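Local atomic coordinates of putative phosphinothricin acetyltransferase YwnH (Bacillus subtilis, PDB entry 1VHS), a protein that probably transfers an acetyl group from acetyl-CoA to phosphinothricin, thereby conferring resistance to this antibiotic and herbicide. Residues 27-33 / 149-153; 66-72 / 83-89. All blocks are in the same frame, centred on the assembly; numbering follows the deposited sequence. Where two conformers were deposited one is given.

Contact 1. Residues 27-33 / 149-153; sequences RMVTADT and EMDGK
Met150, a selenomethionine in this crystal, reaches from the end of its strand into the curve of residues 27-33, and this is the tight part of the contact. The Thr33 methyl CG2 lies against both CB and CG of Met150, 3.6 Å from CB, as the two side chains pass in contrary senses. An extended chi2 (-174°) carries SE of Met150 to 3.7 Å from Thr30 O, on the inner wall of the curve, and a bend at chi3 then turns the terminal CE. The curve is itself braced: Thr30 OG1 accepts the backbone N-H of Asp32 at 3.1 Å in an ST turn, and Thr30 OG1 and Asp32 OD2 both also bond to Tyr20 OH.

The outer side is looser and rests on charge. Arg27 and exposed Asp151 extend from opposite directions until Arg27 NE and Asp151 OD1 are 2.8 Å apart. That oxygen lies over a face of the guanidinium, well off the plane of its N-H bonds, so charge alone holds this salt bridge. Asp151 belongs to a type I' turn from Met150 to Lys153, the compact reversal of a two-residue beta hairpin, here joining the last two strands of the GNAT fold beside the loop that follows its first helix.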
# COMPACT_ATOMS: atom_id res chain seq x y z
N ARG A 27 -1.08 -10.83 10.10
CA ARG A 27 -2.46 -10.59 9.71
C ARG A 27 -2.88 -9.19 10.16
O ARG A 27 -3.90 -9.01 10.82
CB ARG A 27 -3.39 -11.65 10.32
CG ARG A 27 -3.23 -13.01 9.67
CD ARG A 27 -4.18 -14.04 10.24
NE ARG A 27 -4.15 -15.28 9.48
CZ ARG A 27 -3.08 -16.05 9.33
NH1 ARG A 27 -1.92 -15.71 9.89
NH2 ARG A 27 -3.16 -17.17 8.62
N MSE A 28 -2.07 -8.21 9.78
CA MSE A 28 -2.33 -6.83 10.15
C MSE A 28 -2.53 -5.92 8.94
O MSE A 28 -3.10 -4.84 9.06
CB MSE A 28 -1.16 -6.30 10.98
CG MSE A 28 -1.47 -5.02 11.74
SE MSE A 28 -2.43 -5.37 13.38
CE MSE A 28 -1.18 -4.58 14.63
N VAL A 29 -2.07 -6.36 7.77
CA VAL A 29 -2.18 -5.53 6.57
C VAL A 29 -2.71 -6.20 5.30
O VAL A 29 -3.27 -5.53 4.44
CB VAL A 29 -0.82 -4.88 6.23
N THR A 30 -2.52 -7.51 5.19
CA THR A 30 -2.96 -8.22 3.99
C THR A 30 -4.19 -9.11 4.16
O THR A 30 -4.51 -9.55 5.27
CB THR A 30 -1.82 -9.09 3.41
OG1 THR A 30 -2.32 -9.86 2.31
CG2 THR A 30 -1.26 -10.02 4.47
N ALA A 31 -4.86 -9.38 3.05
CA ALA A 31 -6.06 -10.21 3.02
C ALA A 31 -5.75 -11.67 2.72
O ALA A 31 -6.65 -12.45 2.40
CB ALA A 31 -7.04 -9.66 2.00
N ASP A 32 -4.48 -12.04 2.80
CA ASP A 32 -4.07 -13.42 2.55
C ASP A 32 -3.61 -14.06 3.85
O ASP A 32 -2.96 -13.42 4.68
CB ASP A 32 -2.93 -13.47 1.53
CG ASP A 32 -3.41 -13.34 0.10
OD1 ASP A 32 -4.11 -14.27 -0.38
OD2 ASP A 32 -3.10 -12.32 -0.55
N THR A 33 -3.95 -15.34 4.04
CA THR A 33 -3.56 -16.07 5.24
C THR A 33 -2.42 -17.01 4.87
O THR A 33 -1.71 -17.52 5.74
CB THR A 33 -4.73 -16.90 5.81
OG1 THR A 33 -5.09 -17.93 4.88
CG2 THR A 33 -5.93 -16.01 6.07
N GLU A 149 -12.43 -12.45 6.59
CA GLU A 149 -12.39 -13.59 7.50
C GLU A 149 -11.07 -14.32 7.37
O GLU A 149 -10.69 -14.73 6.27
CB GLU A 149 -13.52 -14.57 7.20
CG GLU A 149 -13.54 -15.76 8.15
CD GLU A 149 -14.59 -16.79 7.79
OE1 GLU A 149 -15.78 -16.43 7.70
OE2 GLU A 149 -14.22 -17.97 7.60
N MSE A 150 -10.37 -14.49 8.49
CA MSE A 150 -9.09 -15.19 8.51
C MSE A 150 -8.96 -15.97 9.82
O MSE A 150 -9.23 -15.43 10.90
CB MSE A 150 -7.94 -14.20 8.38
CG MSE A 150 -8.01 -13.32 7.15
SE MSE A 150 -6.43 -12.23 6.96
CE MSE A 150 -6.91 -10.80 8.16
N ASP A 151 -8.54 -17.22 9.72
CA ASP A 151 -8.37 -18.06 10.91
C ASP A 151 -9.69 -18.21 11.65
O ASP A 151 -9.70 -18.36 12.88
CB ASP A 151 -7.33 -17.43 11.84
CG ASP A 151 -5.96 -17.31 11.21
OD1 ASP A 151 -5.12 -16.57 11.76
OD2 ASP A 151 -5.73 -17.96 10.16
N GLY A 152 -10.79 -18.16 10.92
CA GLY A 152 -12.10 -18.31 11.55
C GLY A 152 -12.54 -17.10 12.35
O GLY A 152 -13.51 -17.17 13.10
N LYS A 153 -11.83 -15.98 12.18
CA LYS A 153 -12.15 -14.73 12.87
C LYS A 153 -12.51 -13.66 11.85
O LYS A 153 -11.95 -13.62 10.75
CB LYS A 153 -10.95 -14.26 13.70
CG LYS A 153 -10.76 -14.99 15.01
CD LYS A 153 -11.86 -14.63 16.00
CE LYS A 153 -11.69 -15.37 17.32
NZ LYS A 153 -10.36 -15.12 17.94

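Contact 2. Residues 66-72 / 83-89; sequences AWISFET and AEVSIYI
Trp67 and Tyr88 rise together from neighbouring strands on one face of the hairpin. The six-membered ring of Trp67 and the Tyr88 ring are nearly parallel, with planes 23° apart, but are displaced until little of one lies over the other, the centroids being 4.7 Å apart. The closest atoms are Trp67 CH2 and Tyr88 CD1, at 3.3 Å. Nearer the backbone, Tyr88 CB makes a CH-pi contact over the five-membered ring, 4.0 Å from its centroid. In Trp67, chi1 (51°) sets CG between the backbone N and the carbonyl carbon, and with chi2 it brings the six-membered ring over toward Tyr88, with CZ3 near Ser86 OG.

Further along the same face, Ser69 OG donates to Glu71 OE2 at 2.8 Å, on the anti side of the carboxylate. Trp44 NE1 and a water also donate to this oxygen, so three bonds grip it, and the same water bonds Ser86 OG, bridging the strands. Ser69 OG is itself bonded to His48.

The opposite face is apolar. Ile68 and Val85 run alongside each other, touching through their CG2 methyls at 3.9 Å, and Ile68 CG2 also meets Ile87 CG1. Between the two faces runs regular antiparallel pairing: Trp67 with Tyr88, Ser69 with Ser86 and Glu71 with Glu84 are hydrogen-bonded pairs, each joined by two backbone bonds. The straightest, from Glu84 N to Glu71 O, reaches 172° at the hydrogen.

Ile87, Tyr88 and Ile89 are predicted to bind acetyl-CoA, consistent with the use of this strand by GNAT enzymes. The hairpin occupies the middle of the sheet, between strands 54-58 and 117-123; helix 13-24 packs on the Trp67 and Tyr88 face, and helix 98-109 packs against Ala66, Ile87 and Ile89 on the other.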
# COMPACT_ATOMS: atom_id res chain seq x y z
N ALA A 66 10.89 -2.10 0.92
CA ALA A 66 9.48 -1.73 0.98
C ALA A 66 9.00 -1.27 -0.38
O ALA A 66 9.80 -1.08 -1.29
CB ALA A 66 9.29 -0.60 2.00
N TRP A 67 7.69 -1.12 -0.53
CA TRP A 67 7.14 -0.65 -1.79
C TRP A 67 5.86 0.13 -1.60
O TRP A 67 5.17 -0.00 -0.59
CB TRP A 67 6.94 -1.79 -2.80
CG TRP A 67 6.18 -3.02 -2.34
CD1 TRP A 67 6.72 -4.16 -1.81
CD2 TRP A 67 4.78 -3.27 -2.48
NE1 TRP A 67 5.74 -5.10 -1.62
CE2 TRP A 67 4.53 -4.58 -2.02
CE3 TRP A 67 3.70 -2.51 -2.96
CZ2 TRP A 67 3.26 -5.16 -2.03
CZ3 TRP A 67 2.43 -3.08 -2.96
CH2 TRP A 67 2.22 -4.39 -2.50
N ILE A 68 5.56 0.97 -2.59
CA ILE A 68 4.37 1.81 -2.60
C ILE A 68 3.67 1.58 -3.93
O ILE A 68 4.27 1.73 -4.99
CB ILE A 68 4.71 3.31 -2.52
CG1 ILE A 68 5.60 3.60 -1.31
CG2 ILE A 68 3.43 4.13 -2.42
CD1 ILE A 68 6.08 5.04 -1.27
N SER A 69 2.40 1.20 -3.87
CA SER A 69 1.65 0.92 -5.08
C SER A 69 0.46 1.86 -5.21
O SER A 69 -0.27 2.06 -4.24
CB SER A 69 1.14 -0.53 -5.05
OG SER A 69 0.17 -0.77 -6.06
N PHE A 70 0.29 2.45 -6.39
CA PHE A 70 -0.87 3.31 -6.65
C PHE A 70 -1.75 2.45 -7.55
O PHE A 70 -1.28 1.89 -8.54
CB PHE A 70 -0.48 4.60 -7.37
CG PHE A 70 0.23 5.58 -6.50
CD1 PHE A 70 1.62 5.59 -6.42
CD2 PHE A 70 -0.48 6.48 -5.72
CE1 PHE A 70 2.29 6.48 -5.58
CE2 PHE A 70 0.17 7.38 -4.87
CZ PHE A 70 1.56 7.38 -4.80
N GLU A 71 -3.02 2.33 -7.21
CA GLU A 71 -3.93 1.52 -8.01
C GLU A 71 -5.22 2.24 -8.31
O GLU A 71 -5.62 3.13 -7.56
CB GLU A 71 -4.20 0.21 -7.27
CG GLU A 71 -2.97 -0.69 -7.17
CD GLU A 71 -3.13 -1.81 -6.17
OE1 GLU A 71 -4.17 -2.51 -6.22
OE2 GLU A 71 -2.22 -2.01 -5.35
N THR A 72 -5.85 1.88 -9.42
CA THR A 72 -7.10 2.50 -9.81
C THR A 72 -8.19 2.09 -8.83
O THR A 72 -8.13 1.01 -8.24
CB THR A 72 -7.54 2.04 -11.22
OG1 THR A 72 -7.75 0.62 -11.21
CG2 THR A 72 -6.48 2.38 -12.24
N ALA A 83 -7.56 7.32 -6.65
CA ALA A 83 -6.71 6.15 -6.60
C ALA A 83 -6.51 5.63 -5.19
O ALA A 83 -6.80 6.30 -4.21
CB ALA A 83 -5.34 6.48 -7.22
N GLU A 84 -6.00 4.41 -5.11
CA GLU A 84 -5.71 3.79 -3.84
C GLU A 84 -4.20 3.75 -3.68
O GLU A 84 -3.48 3.62 -4.66
CB GLU A 84 -6.26 2.36 -3.81
CG GLU A 84 -7.78 2.27 -3.85
CD GLU A 84 -8.28 0.99 -4.48
OE1 GLU A 84 -7.74 -0.09 -4.15
OE2 GLU A 84 -9.22 1.06 -5.29
N VAL A 85 -3.73 3.91 -2.45
CA VAL A 85 -2.31 3.82 -2.19
C VAL A 85 -2.11 2.67 -1.21
O VAL A 85 -2.82 2.58 -0.19
CB VAL A 85 -1.71 5.13 -1.60
CG1 VAL A 85 -2.38 5.49 -0.28
CG2 VAL A 85 -0.20 4.95 -1.40
N SER A 86 -1.19 1.77 -1.53
CA SER A 86 -0.88 0.62 -0.69
C SER A 86 0.61 0.66 -0.36
O SER A 86 1.44 0.85 -1.24
CB SER A 86 -1.23 -0.68 -1.42
OG SER A 86 -0.45 -0.82 -2.60
N ILE A 87 0.94 0.49 0.92
CA ILE A 87 2.32 0.51 1.35
C ILE A 87 2.66 -0.72 2.17
O ILE A 87 2.01 -1.01 3.18
CB ILE A 87 2.60 1.77 2.20
CG1 ILE A 87 2.29 3.02 1.37
CG2 ILE A 87 4.06 1.78 2.67
CD1 ILE A 87 2.42 4.33 2.13
N TYR A 88 3.68 -1.46 1.73
CA TYR A 88 4.12 -2.65 2.45
C TYR A 88 5.59 -2.51 2.80
O TYR A 88 6.40 -2.06 1.99
CB TYR A 88 3.92 -3.92 1.60
CG TYR A 88 2.47 -4.34 1.51
CD1 TYR A 88 1.59 -3.70 0.64
CD2 TYR A 88 1.97 -5.36 2.33
CE1 TYR A 88 0.25 -4.07 0.57
CE2 TYR A 88 0.62 -5.73 2.27
CZ TYR A 88 -0.23 -5.08 1.39
OH TYR A 88 -1.56 -5.43 1.34
N ILE A 89 5.93 -2.88 4.03
CA ILE A 89 7.29 -2.79 4.52
C ILE A 89 7.78 -4.17 4.95
O ILE A 89 7.02 -4.94 5.55
CB ILE A 89 7.36 -1.85 5.74
CG1 ILE A 89 6.69 -0.51 5.39
CG2 ILE A 89 8.81 -1.63 6.16
CD1 ILE A 89 6.55 0.43 6.57
O HOH W 1 -1.54 -3.66 -3.23

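In the fold
Local and long-range closures are combined here by nesting. From the N terminus, the chain lays down edge strand 4-7 and helix 13-24, then enters the loop holding 27-33. After helix 42-46 and strand 54-58, contact 2 closes a short hairpin loop, tying adjacent central strands 64-72 and 82-89. Helix 98-109, strand 117-123 and helix 127-135 follow before strand 139-150 brings residues 149-153 back to 27-33. Contact 1 thus closes a far longer loop, with contact 2 wholly inside it, and joins the loop after helix 13-24 to the turn between the two final strands. Both reach the same sheet; they meet where Tyr88 OH packs against Val29 O, and Tyr20 of helix 13-24 touches both.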